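Local coordinates for protein putative dihydrodipicolinate synthase (Thermus thermophilus, PDB 2PCQ) that belongs to the dihydrodipicolinate synthase family of TIM-barrel proteins, but its own function is unknown, at residues V32-Y38 with K63-G68; T95-H101 with T130-L134; L108-E113 with A138-L142; R172-A178 with A189-L194. All coordinates share one frame; numbering follows the deposited sequence.

Interaction 1: V32-Y38 with K63-G68; sequences VDGLLVY and KPFLVG
Leu36 and Leu66 are bridge partners in two parallel strands and send their side chains to the same face of the sheet, whereas Val37 and Val67, one step on, project from the other face. The leucine pair meets through one methyl: Leu36 holds CG opposite its own backbone N (chi1 160°), which brings CD1 to 3.9 Å from Leu66 CB. On the valine face, Val37 CG2 comes obliquely to the ring of Phe65, 4.2 Å from CD1. Val67 CG1 lies alongside the Tyr38 ring, 4.1 Å from CD2, the two side chains pointing the same way. Branched valines suit such extended backbone, and Gly68 lets the carbonyl of Tyr38 lie close to its CA.

Between the two sets of side chains runs a ladder of three nearly straight hydrogen bonds: Leu66 N to Leu35 O at 2.8 Å, Val37 N to Leu66 O, and Gly68 N to Val37 O at 2.7 Å. Before the ladder begins the backbones part, and water takes over, one molecule donating to both Asp33 O and Pro64 O. Lys63 reaches across with its chain fully extended beyond CG, so that NZ donates to Val32 O at 2.8 Å and the aliphatic part lies along the backbone of Val32 and Asp33.

The strands belong to the beta-alpha-beta unit of strand 36-37, helix 49-57 and strand 66-69. Strand 2-6 flanks the pair beside 36-37 and strand 91-94 beside 66-69; Leu36 and Leu66 pack on Ile193 in the barrel interior, while Val37 and Tyr38 pack on Phe21 of helix 18-28.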
loop_
_atom_site.group_PDB
_atom_site.type_symbol
_atom_site.label_atom_id
_atom_site.label_comp_id
_atom_site.label_asym_id
_atom_site.label_seq_id
_atom_site.Cartn_x
_atom_site.Cartn_y
_atom_site.Cartn_z
ATOM N N VAL A 32 23.352 -17.094 24.222
ATOM C CA VAL A 32 21.953 -17.311 23.857
ATOM C C VAL A 32 21.503 -18.769 23.948
ATOM O O VAL A 32 22.312 -19.667 24.165
ATOM C CB VAL A 32 21.695 -16.807 22.415
ATOM C CG1 VAL A 32 21.907 -15.298 22.345
ATOM C CG2 VAL A 32 22.651 -17.505 21.445
ATOM N N ASP A 33 20.205 -18.996 23.768
ATOM C CA ASP A 33 19.641 -20.343 23.834
ATOM C C ASP A 33 19.931 -21.170 22.586
ATOM O O ASP A 33 19.890 -22.400 22.623
ATOM C CB ASP A 33 18.130 -20.263 24.051
ATOM C CG ASP A 33 17.769 -19.712 25.414
ATOM O OD1 ASP A 33 17.980 -20.429 26.413
ATOM O OD2 ASP A 33 17.286 -18.562 25.486
ATOM N N GLY A 34 20.213 -20.486 21.484
ATOM C CA GLY A 34 20.498 -21.167 20.238
ATOM C C GLY A 34 20.706 -20.143 19.143
ATOM O O GLY A 34 20.539 -18.946 19.370
ATOM N N LEU A 35 21.064 -20.607 17.953
ATOM C CA LEU A 35 21.301 -19.701 16.841
ATOM C C LEU A 35 20.360 -19.947 15.676
ATOM O O LEU A 35 19.870 -21.061 15.480
ATOM C CB LEU A 35 22.732 -19.861 16.318
ATOM C CG LEU A 35 23.932 -19.703 17.252
ATOM C CD1 LEU A 35 25.194 -20.068 16.478
ATOM C CD2 LEU A 35 24.016 -18.276 17.782
ATOM N N LEU A 36 20.109 -18.889 14.911
ATOM C CA LEU A 36 19.307 -18.995 13.700
ATOM C C LEU A 36 20.293 -18.675 12.586
ATOM O O LEU A 36 20.772 -17.542 12.483
ATOM C CB LEU A 36 18.158 -17.979 13.669
ATOM C CG LEU A 36 17.601 -17.719 12.255
ATOM C CD1 LEU A 36 17.187 -19.030 11.588
ATOM C CD2 LEU A 36 16.417 -16.766 12.329
ATOM N N VAL A 37 20.618 -19.678 11.778
ATOM C CA VAL A 37 21.543 -19.498 10.662
ATOM C C VAL A 37 20.729 -19.200 9.399
ATOM O O VAL A 37 19.724 -19.851 9.135
ATOM C CB VAL A 37 22.395 -20.774 10.426
ATOM C CG1 VAL A 37 23.382 -20.540 9.292
ATOM C CG2 VAL A 37 23.137 -21.147 11.699
ATOM N N TYR A 38 21.166 -18.204 8.635
ATOM C CA TYR A 38 20.485 -17.804 7.406
ATOM C C TYR A 38 19.071 -17.278 7.653
ATOM O O TYR A 38 18.136 -17.602 6.915
ATOM C CB TYR A 38 20.435 -18.963 6.396
ATOM C CG TYR A 38 21.793 -19.461 5.929
ATOM C CD1 TYR A 38 22.896 -18.606 5.885
ATOM C CD2 TYR A 38 21.966 -20.780 5.510
ATOM C CE1 TYR A 38 24.141 -19.052 5.435
ATOM C CE2 TYR A 38 23.211 -21.239 5.050
ATOM C CZ TYR A 38 24.289 -20.370 5.018
ATOM O OH TYR A 38 25.511 -20.804 4.558
ATOM N N LYS A 63 24.698 -25.793 20.470
ATOM C CA LYS A 63 23.325 -25.752 20.961
ATOM C C LYS A 63 22.357 -25.971 19.802
ATOM O O LYS A 63 22.704 -25.730 18.648
ATOM C CB LYS A 63 23.049 -24.399 21.627
ATOM C CG LYS A 63 23.983 -24.091 22.786
ATOM C CD LYS A 63 23.648 -22.769 23.459
ATOM C CE LYS A 63 24.628 -22.477 24.590
ATOM N NZ LYS A 63 24.321 -21.205 25.300
ATOM N N PRO A 64 21.133 -26.450 20.091
ATOM C CA PRO A 64 20.152 -26.677 19.022
ATOM C C PRO A 64 19.991 -25.393 18.210
ATOM O O PRO A 64 19.776 -24.322 18.773
ATOM C CB PRO A 64 18.881 -27.037 19.789
ATOM C CG PRO A 64 19.421 -27.745 21.005
ATOM C CD PRO A 64 20.596 -26.868 21.400
ATOM N N PHE A 65 20.093 -25.500 16.891
ATOM C CA PHE A 65 19.980 -24.324 16.043
ATOM C C PHE A 65 18.932 -24.461 14.952
ATOM O O PHE A 65 18.469 -25.562 14.641
ATOM C CB PHE A 65 21.338 -24.005 15.414
ATOM C CG PHE A 65 21.835 -25.058 14.457
ATOM C CD1 PHE A 65 21.764 -24.857 13.080
ATOM C CD2 PHE A 65 22.399 -26.238 14.933
ATOM C CE1 PHE A 65 22.252 -25.816 12.189
ATOM C CE2 PHE A 65 22.890 -27.204 14.053
ATOM C CZ PHE A 65 22.818 -26.993 12.678
ATOM N N LEU A 66 18.564 -23.320 14.381
ATOM C CA LEU A 66 17.582 -23.266 13.313
ATOM C C LEU A 66 18.274 -22.784 12.051
ATOM O O LEU A 66 19.268 -22.059 12.113
ATOM C CB LEU A 66 16.459 -22.288 13.669
ATOM C CG LEU A 66 15.640 -22.537 14.936
ATOM C CD1 LEU A 66 14.726 -21.341 15.183
ATOM C CD2 LEU A 66 14.828 -23.818 14.785
ATOM N N VAL A 67 17.753 -23.197 10.904
ATOM C CA VAL A 67 18.310 -22.764 9.633
ATOM C C VAL A 67 17.187 -22.180 8.788
ATOM O O VAL A 67 16.156 -22.822 8.580
ATOM C CB VAL A 67 18.963 -23.929 8.865
ATOM C CG1 VAL A 67 19.510 -23.426 7.530
ATOM C CG2 VAL A 67 20.084 -24.531 9.697
ATOM N N GLY A 68 17.385 -20.956 8.315
ATOM C CA GLY A 68 16.373 -20.325 7.491
ATOM C C GLY A 68 16.410 -20.903 6.088
ATOM O O GLY A 68 17.489 -21.146 5.548
HETATM O O HOH W 1 18.119 -23.867 20.893
HETATM O O HOH W 2 22.731 -22.975 18.282
#

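Interaction 2: T95-H101 with T130-L134; sequences TPPRYYH and TKVDL
Val132 packing on the ring of His101 is the centre of a mainly apolar loop-to-loop contact at the C-terminal end of the barrel strands, where the loop following strand 91-94 meets the chain leaving helix 127-130. Val132 CB stands over one face of the imidazole, 3.8 Å from its centroid and 16° off the ring normal, in a CH-pi contact. Its CG1 methyl reaches His101 CB at 3.6 Å. The ring is brought over the valine because His101 CG lies trans to the backbone N (chi1 -172°), and a type I turn from Arg98 to His101 carries the histidine back to this side.

Around this pair, the aliphatic part of Arg98 crosses Thr130 at about a right angle, with CG 3.9 Å from Thr130 CB. Thr95 and Thr130 meet through their CG2 methyls, and Pro96 CG touches Leu134 CD1 at 4.2 Å. Rigid prolines suit a loop that must hold its shape without regular structure. Lys131, the first residue after helix 127-130, has positive phi, and its NZ bonds to Asn129 O and to Arg98 O of the second subunit.

At the polar end one water lies in the plane of the imidazole, 2.7 Å from His101 NE2, and donates to Asp133 O. The chemistry thus implies a histidine used in two ways, its face as an apolar surface and its edge as a polar link through water, so the loops are joined largely by shape and by this one bridge.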
loop_
_atom_site.group_PDB
_atom_site.type_symbol
_atom_site.label_atom_id
_atom_site.label_comp_id
_atom_site.label_asym_id
_atom_site.label_seq_id
_atom_site.Cartn_x
_atom_site.Cartn_y
_atom_site.Cartn_z
ATOM N N THR A 95 10.237 -19.378 4.530
ATOM C CA THR A 95 9.408 -18.282 4.045
ATOM C C THR A 95 8.618 -18.781 2.834
ATOM O O THR A 95 8.986 -19.774 2.209
ATOM C CB THR A 95 10.278 -17.102 3.573
ATOM O OG1 THR A 95 11.237 -17.582 2.624
ATOM C CG2 THR A 95 11.009 -16.456 4.744
ATOM N N PRO A 96 7.517 -18.097 2.484
ATOM C CA PRO A 96 6.717 -18.517 1.328
ATOM C C PRO A 96 7.408 -18.114 0.024
ATOM O O PRO A 96 8.254 -17.220 0.017
ATOM C CB PRO A 96 5.411 -17.734 1.501
ATOM C CG PRO A 96 5.390 -17.358 2.959
ATOM C CD PRO A 96 6.830 -17.038 3.239
ATOM N N PRO A 97 7.081 -18.791 -1.090
ATOM C CA PRO A 97 7.711 -18.416 -2.362
ATOM C C PRO A 97 7.348 -16.936 -2.560
ATOM O O PRO A 97 6.294 -16.505 -2.098
ATOM C CB PRO A 97 7.020 -19.333 -3.367
ATOM C CG PRO A 97 6.800 -20.581 -2.559
ATOM C CD PRO A 97 6.295 -20.031 -1.234
ATOM N N ARG A 98 8.190 -16.173 -3.250
ATOM C CA ARG A 98 7.944 -14.734 -3.415
ATOM C C ARG A 98 7.606 -14.139 -4.780
ATOM O O ARG A 98 6.553 -13.524 -4.961
ATOM C CB ARG A 98 9.151 -13.955 -2.895
ATOM C CG ARG A 98 9.379 -14.012 -1.405
ATOM C CD ARG A 98 10.861 -13.862 -1.142
ATOM N NE ARG A 98 11.522 -15.149 -1.274
ATOM C CZ ARG A 98 12.763 -15.327 -1.711
ATOM N NH1 ARG A 98 13.506 -14.292 -2.080
ATOM N NH2 ARG A 98 13.258 -16.553 -1.757
ATOM N N TYR A 99 8.531 -14.289 -5.720
ATOM C CA TYR A 99 8.393 -13.706 -7.044
ATOM C C TYR A 99 7.026 -13.838 -7.721
ATOM O O TYR A 99 6.480 -12.842 -8.193
ATOM C CB TYR A 99 9.490 -14.250 -7.960
ATOM C CG TYR A 99 9.785 -13.349 -9.132
ATOM C CD1 TYR A 99 10.690 -12.293 -9.018
ATOM C CD2 TYR A 99 9.141 -13.537 -10.353
ATOM C CE1 TYR A 99 10.948 -11.445 -10.100
ATOM C CE2 TYR A 99 9.391 -12.695 -11.440
ATOM C CZ TYR A 99 10.291 -11.656 -11.307
ATOM O OH TYR A 99 10.529 -10.828 -12.379
ATOM N N TYR A 100 6.475 -15.049 -7.778
ATOM C CA TYR A 100 5.166 -15.257 -8.415
ATOM C C TYR A 100 4.082 -15.563 -7.386
ATOM O O TYR A 100 3.074 -16.195 -7.701
ATOM C CB TYR A 100 5.244 -16.417 -9.414
ATOM C CG TYR A 100 6.265 -16.223 -10.510
ATOM C CD1 TYR A 100 5.999 -15.401 -11.605
ATOM C CD2 TYR A 100 7.509 -16.844 -10.439
ATOM C CE1 TYR A 100 6.955 -15.204 -12.601
ATOM C CE2 TYR A 100 8.468 -16.654 -11.420
ATOM C CZ TYR A 100 8.188 -15.836 -12.496
ATOM O OH TYR A 100 9.149 -15.655 -13.459
ATOM N N HIS A 101 4.289 -15.094 -6.162
ATOM C CA HIS A 101 3.358 -15.342 -5.066
ATOM C C HIS A 101 1.877 -15.167 -5.393
ATOM O O HIS A 101 1.037 -15.923 -4.902
ATOM C CB HIS A 101 3.730 -14.460 -3.872
ATOM C CG HIS A 101 2.952 -14.769 -2.633
ATOM N ND1 HIS A 101 1.699 -14.251 -2.390
ATOM C CD2 HIS A 101 3.248 -15.554 -1.568
ATOM C CE1 HIS A 101 1.256 -14.700 -1.228
ATOM N NE2 HIS A 101 2.177 -15.493 -0.710
ATOM N N THR A 130 10.406 -10.163 2.439
ATOM C CA THR A 130 9.806 -11.030 1.426
ATOM C C THR A 130 8.721 -10.303 0.644
ATOM O O THR A 130 8.413 -10.661 -0.489
ATOM C CB THR A 130 9.188 -12.294 2.047
ATOM O OG1 THR A 130 8.129 -11.919 2.936
ATOM C CG2 THR A 130 10.248 -13.092 2.804
ATOM N N LYS A 131 8.128 -9.295 1.268
ATOM C CA LYS A 131 7.099 -8.497 0.626
ATOM C C LYS A 131 5.864 -9.277 0.170
ATOM O O LYS A 131 5.189 -8.886 -0.783
ATOM C CB LYS A 131 7.726 -7.735 -0.547
ATOM C CG LYS A 131 8.910 -6.874 -0.109
ATOM C CD LYS A 131 9.674 -6.295 -1.290
ATOM C CE LYS A 131 10.907 -5.512 -0.832
ATOM N NZ LYS A 131 11.957 -6.379 -0.212
ATOM N N VAL A 132 5.579 -10.385 0.848
ATOM C CA VAL A 132 4.399 -11.187 0.548
ATOM C C VAL A 132 3.740 -11.543 1.870
ATOM O O VAL A 132 4.394 -11.594 2.913
ATOM C CB VAL A 132 4.731 -12.501 -0.219
ATOM C CG1 VAL A 132 5.310 -12.174 -1.592
ATOM C CG2 VAL A 132 5.683 -13.365 0.596
ATOM N N ASP A 133 2.442 -11.794 1.825
ATOM C CA ASP A 133 1.700 -12.124 3.026
ATOM C C ASP A 133 1.652 -13.628 3.296
ATOM O O ASP A 133 1.939 -14.443 2.422
ATOM C CB ASP A 133 0.281 -11.557 2.901
ATOM C CG ASP A 133 -0.520 -11.687 4.182
ATOM O OD1 ASP A 133 0.055 -11.467 5.267
ATOM O OD2 ASP A 133 -1.728 -11.995 4.101
ATOM N N LEU A 134 1.334 -13.974 4.537
ATOM C CA LEU A 134 1.175 -15.358 4.970
ATOM C C LEU A 134 -0.120 -15.261 5.767
ATOM O O LEU A 134 -0.107 -15.049 6.981
ATOM C CB LEU A 134 2.329 -15.811 5.869
ATOM C CG LEU A 134 2.231 -17.258 6.386
ATOM C CD1 LEU A 134 2.010 -18.217 5.232
ATOM C CD2 LEU A 134 3.497 -17.627 7.130
HETATM O O HOH W 3 1.559 -16.845 1.512
#

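Interaction 3: L108-E113 with A138-L142; sequences LLRYYE and AVEAL
Leu142 buries the most surface in this almost entirely apolar helix-to-helix contact, reaching between Leu109 and Tyr112 with both its methyls engaged. Its side chain crosses that of Tyr112 at about a right angle, CD1 coming 3.6 Å from Tyr112 CD1. The other branch, CD2, lies 3.9 Å from Tyr112 CB. Leu142 CG lies anti to the carbonyl carbon (chi1 -67°), which turns the two methyls toward the facing helix. Leu109 answers with a single methyl, CD2, which rests 3.7 Å from Leu142 CG.

The helices, 107-118 and 136-142, lie on the outside of the TIM barrel and both cover strand 121-125, where Tyr112 and Leu142 rest on Leu123. Their short segments are 10.7 Å apart at closest approach and cross at -39°. Helix 136-142 leads straight into Ala143, which with Val148 belongs to the potassium site; the Leu142 side chain is about 8 Å from the ion.

Alanine contacts form the second group. Ala138 CB meets Leu108 CD2 at 3.7 Å, and Ala141 CB is touched by Leu109 CD2 at 4.3 Å; so small a residue suits positions where a leucine from the other helix must come close to the backbone.

Polar residues take a marginal part. Glu113 is exposed and offers only its aliphatic CG to Leu142 CD2, 4.1 Å away. Tyr112 turns its hydroxyl inward to the carbonyl of Ala94, and Arg110, pointing away, bonds to Pro258 of the second subunit.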
loop_
_atom_site.group_PDB
_atom_site.type_symbol
_atom_site.label_atom_id
_atom_site.label_comp_id
_atom_site.label_asym_id
_atom_site.label_seq_id
_atom_site.Cartn_x
_atom_site.Cartn_y
_atom_site.Cartn_z
ATOM N N LEU A 108 0.674 -22.669 -1.661
ATOM C CA LEU A 108 1.328 -22.241 -0.426
ATOM C C LEU A 108 1.315 -23.391 0.570
ATOM O O LEU A 108 2.328 -23.693 1.202
ATOM C CB LEU A 108 0.602 -21.041 0.189
ATOM C CG LEU A 108 1.154 -20.555 1.537
ATOM C CD1 LEU A 108 2.556 -19.997 1.355
ATOM C CD2 LEU A 108 0.240 -19.493 2.105
ATOM N N LEU A 109 0.152 -24.023 0.712
ATOM C CA LEU A 109 0.003 -25.146 1.629
ATOM C C LEU A 109 0.811 -26.333 1.116
ATOM O O LEU A 109 1.455 -27.032 1.896
ATOM C CB LEU A 109 -1.476 -25.536 1.761
ATOM C CG LEU A 109 -2.414 -24.426 2.248
ATOM C CD1 LEU A 109 -3.847 -24.936 2.280
ATOM C CD2 LEU A 109 -1.979 -23.958 3.631
ATOM N N ARG A 110 0.780 -26.554 -0.196
ATOM C CA ARG A 110 1.530 -27.659 -0.784
ATOM C C ARG A 110 3.019 -27.493 -0.509
ATOM O O ARG A 110 3.724 -28.470 -0.257
ATOM C CB ARG A 110 1.303 -27.736 -2.299
ATOM C CG ARG A 110 -0.119 -28.096 -2.707
ATOM C CD ARG A 110 -0.165 -28.595 -4.149
ATOM N NE ARG A 110 0.148 -27.559 -5.133
ATOM C CZ ARG A 110 -0.711 -26.635 -5.553
ATOM N NH1 ARG A 110 -1.949 -26.609 -5.074
ATOM N NH2 ARG A 110 -0.336 -25.739 -6.459
ATOM N N TYR A 111 3.494 -26.252 -0.559
ATOM C CA TYR A 111 4.904 -25.962 -0.322
ATOM C C TYR A 111 5.319 -26.383 1.089
ATOM O O TYR A 111 6.246 -27.171 1.268
ATOM C CB TYR A 111 5.169 -24.464 -0.513
ATOM C CG TYR A 111 6.626 -24.066 -0.412
ATOM C CD1 TYR A 111 7.553 -24.470 -1.376
ATOM C CD2 TYR A 111 7.082 -23.291 0.654
ATOM C CE1 TYR A 111 8.898 -24.109 -1.280
ATOM C CE2 TYR A 111 8.425 -22.927 0.760
ATOM C CZ TYR A 111 9.324 -23.339 -0.208
ATOM O OH TYR A 111 10.645 -22.981 -0.098
ATOM N N TYR A 112 4.622 -25.859 2.088
ATOM C CA TYR A 112 4.930 -26.168 3.476
ATOM C C TYR A 112 4.707 -27.631 3.853
ATOM O O TYR A 112 5.469 -28.192 4.636
ATOM C CB TYR A 112 4.120 -25.262 4.404
ATOM C CG TYR A 112 4.676 -23.858 4.504
ATOM C CD1 TYR A 112 3.942 -22.758 4.055
ATOM C CD2 TYR A 112 5.940 -23.629 5.048
ATOM C CE1 TYR A 112 4.456 -21.463 4.149
ATOM C CE2 TYR A 112 6.460 -22.340 5.146
ATOM C CZ TYR A 112 5.715 -21.264 4.697
ATOM O OH TYR A 112 6.218 -19.990 4.814
ATOM N N GLU A 113 3.670 -28.251 3.303
ATOM C CA GLU A 113 3.397 -29.648 3.618
ATOM C C GLU A 113 4.489 -30.544 3.048
ATOM O O GLU A 113 4.853 -31.546 3.655
ATOM C CB GLU A 113 2.023 -30.052 3.082
ATOM C CG GLU A 113 0.896 -29.242 3.707
ATOM C CD GLU A 113 -0.463 -29.572 3.132
ATOM O OE1 GLU A 113 -0.525 -30.070 1.989
ATOM O OE2 GLU A 113 -1.473 -29.313 3.820
ATOM N N ALA A 138 -4.070 -19.471 6.371
ATOM C CA ALA A 138 -3.085 -20.476 5.989
ATOM C C ALA A 138 -2.349 -20.989 7.222
ATOM O O ALA A 138 -2.093 -22.185 7.348
ATOM C CB ALA A 138 -2.094 -19.890 4.991
ATOM N N VAL A 139 -2.007 -20.082 8.132
ATOM C CA VAL A 139 -1.312 -20.481 9.353
ATOM C C VAL A 139 -2.177 -21.458 10.148
ATOM O O VAL A 139 -1.679 -22.451 10.673
ATOM C CB VAL A 139 -0.985 -19.259 10.251
ATOM C CG1 VAL A 139 -0.322 -19.727 11.546
ATOM C CG2 VAL A 139 -0.062 -18.290 9.508
ATOM N N GLU A 140 -3.475 -21.179 10.231
ATOM C CA GLU A 140 -4.383 -22.046 10.968
ATOM C C GLU A 140 -4.547 -23.412 10.296
ATOM O O GLU A 140 -4.707 -24.429 10.968
ATOM C CB GLU A 140 -5.747 -21.369 11.140
ATOM C CG GLU A 140 -6.773 -22.246 11.854
ATOM C CD GLU A 140 -7.920 -21.454 12.450
ATOM O OE1 GLU A 140 -8.249 -20.378 11.913
ATOM O OE2 GLU A 140 -8.503 -21.917 13.453
ATOM N N ALA A 141 -4.490 -23.437 8.970
ATOM C CA ALA A 141 -4.618 -24.690 8.240
ATOM C C ALA A 141 -3.368 -25.546 8.419
ATOM O O ALA A 141 -3.449 -26.770 8.457
ATOM C CB ALA A 141 -4.851 -24.414 6.756
ATOM N N LEU A 142 -2.214 -24.895 8.534
ATOM C CA LEU A 142 -0.946 -25.601 8.693
ATOM C C LEU A 142 -0.631 -25.979 10.136
ATOM O O LEU A 142 0.089 -26.947 10.387
ATOM C CB LEU A 142 0.196 -24.748 8.136
ATOM C CG LEU A 142 0.176 -24.531 6.619
ATOM C CD1 LEU A 142 1.118 -23.406 6.237
ATOM C CD2 LEU A 142 0.567 -25.829 5.928
#

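Interaction 4: R172-A178 with A189-L194; sequences RVYTGHA and AEGGIL
Glu190 OE2 is gripped by two groups at once: Arg172 NH2 reaches it at 2.9 Å, and the Tyr174 hydroxyl donates to it over 2.5 Å, an unusually short distance. The other oxygen, OE1, takes Arg172 NE at 2.8 Å. In this salt bridge the guanidinium meets the carboxylate side-on, each oxygen using its syn lone pair, with the two planes only 10° apart. The Tyr174 ring is turned 74° from the carboxylate and presents its edge there. Glu190 can span the distance because CG is anti to its backbone N (chi1 178°) and the chain stays extended beyond. The two arginine bonds fix the carboxylate's rotation and would be expected to favour its charged form; the tyrosine hydroxyl also binds the terminal N of Met1.

Strands 172-175 and 191-193, with helix 181-186 between them, make a beta-alpha-beta unit of the TIM barrel. Glu190 N donates to Val173 O at 2.6 Å, Thr175 N to Gly191 O at 3.1 Å, and Ile193 N returns to Thr175 O.

Gly191, without a side chain, lets one face of the Tyr174 ring lie against its backbone N. Ile193 crosses Tyr174 at about a right angle, its CG1 3.8 Å from Tyr174 CD1. Past the strands, Thr175 OG1 accepts from His177 N in an ST turn, and Leu194 CD2 packs against the backbone from Gly176 to Ala178, 3.6 Å from Ala178 N, with Tyr204 of helix 201-212 touching both Leu194 and Ala178.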
loop_
_atom_site.group_PDB
_atom_site.type_symbol
_atom_site.label_atom_id
_atom_site.label_comp_id
_atom_site.label_asym_id
_atom_site.label_seq_id
_atom_site.Cartn_x
_atom_site.Cartn_y
_atom_site.Cartn_z
ATOM N N ARG A 172 4.049 -22.913 18.642
ATOM C CA ARG A 172 5.034 -22.053 19.276
ATOM C C ARG A 172 5.297 -20.775 18.502
ATOM O O ARG A 172 5.769 -20.796 17.367
ATOM C CB ARG A 172 6.317 -22.853 19.478
ATOM C CG ARG A 172 6.077 -24.117 20.309
ATOM C CD ARG A 172 7.252 -25.063 20.235
ATOM N NE ARG A 172 8.475 -24.427 20.701
ATOM C CZ ARG A 172 9.686 -24.943 20.538
ATOM N NH1 ARG A 172 9.828 -26.106 19.915
ATOM N NH2 ARG A 172 10.752 -24.304 21.005
ATOM N N VAL A 173 4.997 -19.655 19.144
ATOM C CA VAL A 173 5.155 -18.353 18.523
ATOM C C VAL A 173 6.403 -17.602 18.944
ATOM O O VAL A 173 6.638 -17.376 20.131
ATOM C CB VAL A 173 3.938 -17.454 18.824
ATOM C CG1 VAL A 173 4.130 -16.084 18.191
ATOM C CG2 VAL A 173 2.660 -18.122 18.308
ATOM N N TYR A 174 7.193 -17.210 17.950
ATOM C CA TYR A 174 8.407 -16.439 18.174
ATOM C C TYR A 174 8.276 -15.123 17.429
ATOM O O TYR A 174 7.884 -15.101 16.263
ATOM C CB TYR A 174 9.631 -17.206 17.672
ATOM C CG TYR A 174 10.242 -18.072 18.743
ATOM C CD1 TYR A 174 11.164 -17.542 19.641
ATOM C CD2 TYR A 174 9.825 -19.390 18.926
ATOM C CE1 TYR A 174 11.651 -18.291 20.701
ATOM C CE2 TYR A 174 10.307 -20.154 19.989
ATOM C CZ TYR A 174 11.217 -19.592 20.875
ATOM O OH TYR A 174 11.679 -20.309 21.956
ATOM N N THR A 175 8.567 -14.018 18.099
ATOM C CA THR A 175 8.484 -12.739 17.420
ATOM C C THR A 175 9.883 -12.348 16.976
ATOM O O THR A 175 10.866 -12.647 17.660
ATOM C CB THR A 175 7.915 -11.632 18.332
ATOM O OG1 THR A 175 7.873 -10.401 17.603
ATOM C CG2 THR A 175 8.787 -11.446 19.568
ATOM N N GLY A 176 9.972 -11.705 15.817
ATOM C CA GLY A 176 11.263 -11.271 15.318
ATOM C C GLY A 176 11.340 -9.758 15.361
ATOM O O GLY A 176 12.266 -9.162 14.811
ATOM N N HIS A 177 10.365 -9.140 16.029
ATOM C CA HIS A 177 10.284 -7.681 16.133
ATOM C C HIS A 177 10.680 -7.173 17.527
ATOM O O HIS A 177 9.903 -7.262 18.478
ATOM C CB HIS A 177 8.859 -7.225 15.806
ATOM C CG HIS A 177 8.730 -5.752 15.583
ATOM N ND1 HIS A 177 9.290 -5.112 14.497
ATOM C CD2 HIS A 177 8.103 -4.793 16.301
ATOM C CE1 HIS A 177 9.009 -3.822 14.555
ATOM N NE2 HIS A 177 8.290 -3.603 15.642
ATOM N N ALA A 178 11.879 -6.613 17.631
ATOM C CA ALA A 178 12.397 -6.124 18.905
ATOM C C ALA A 178 11.662 -4.963 19.580
ATOM O O ALA A 178 11.436 -4.998 20.790
ATOM C CB ALA A 178 13.879 -5.771 18.754
ATOM N N ALA A 189 3.810 -14.864 23.003
ATOM C CA ALA A 189 5.003 -15.344 22.308
ATOM C C ALA A 189 5.892 -16.138 23.262
ATOM O O ALA A 189 6.053 -15.770 24.428
ATOM C CB ALA A 189 5.782 -14.170 21.724
ATOM N N GLU A 190 6.458 -17.231 22.762
ATOM C CA GLU A 190 7.339 -18.077 23.560
ATOM C C GLU A 190 8.670 -17.367 23.771
ATOM O O GLU A 190 9.352 -17.573 24.776
ATOM C CB GLU A 190 7.573 -19.415 22.852
ATOM C CG GLU A 190 8.519 -20.361 23.592
ATOM C CD GLU A 190 8.769 -21.649 22.829
ATOM O OE1 GLU A 190 7.793 -22.360 22.518
ATOM O OE2 GLU A 190 9.943 -21.954 22.539
ATOM N N GLY A 191 9.042 -16.525 22.817
ATOM C CA GLY A 191 10.291 -15.802 22.939
ATOM C C GLY A 191 10.560 -14.941 21.729
ATOM O O GLY A 191 9.642 -14.598 20.980
ATOM N N GLY A 192 11.827 -14.595 21.532
ATOM C CA GLY A 192 12.182 -13.765 20.402
ATOM C C GLY A 192 13.456 -14.171 19.691
ATOM O O GLY A 192 14.436 -14.594 20.311
ATOM N N ILE A 193 13.416 -14.072 18.368
ATOM C CA ILE A 193 14.564 -14.361 17.520
ATOM C C ILE A 193 14.804 -12.963 16.970
ATOM O O ILE A 193 14.203 -12.548 15.978
ATOM C CB ILE A 193 14.202 -15.369 16.414
ATOM C CG1 ILE A 193 13.798 -16.700 17.063
ATOM C CG2 ILE A 193 15.389 -15.569 15.474
ATOM C CD1 ILE A 193 13.434 -17.805 16.082
ATOM N N LEU A 194 15.677 -12.235 17.660
ATOM C CA LEU A 194 15.939 -10.838 17.353
ATOM C C LEU A 194 17.348 -10.477 16.927
ATOM O O LEU A 194 18.322 -10.891 17.552
ATOM C CB LEU A 194 15.585 -10.011 18.589
ATOM C CG LEU A 194 14.270 -10.364 19.288
ATOM C CD1 LEU A 194 14.230 -9.751 20.685
ATOM C CD2 LEU A 194 13.110 -9.855 18.448
#

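How the interactions relate
Interactions 1 and 4 are barrel core: each joins neighbouring parallel strands, and they meet where Ile193 packs on Leu36 and Leu66, so one apolar interior serves both. They differ ahead of or at the start of the strands, where interaction 1 uses a lysine on a carbonyl and bridging waters, and interaction 4 an arginine-glutamate salt bridge joined by a tyrosine hydroxyl. Interactions 2 and 3 lie farther out and rely mostly on apolar side chains; interaction 2 is still buried, interaction 3 only partly. These two alternate along the chain and touch through Pro96 with Leu108 and Tyr112. Both reach the second subunit, and interaction 4 meets the third through His177, whereas no other chain touches interaction 1.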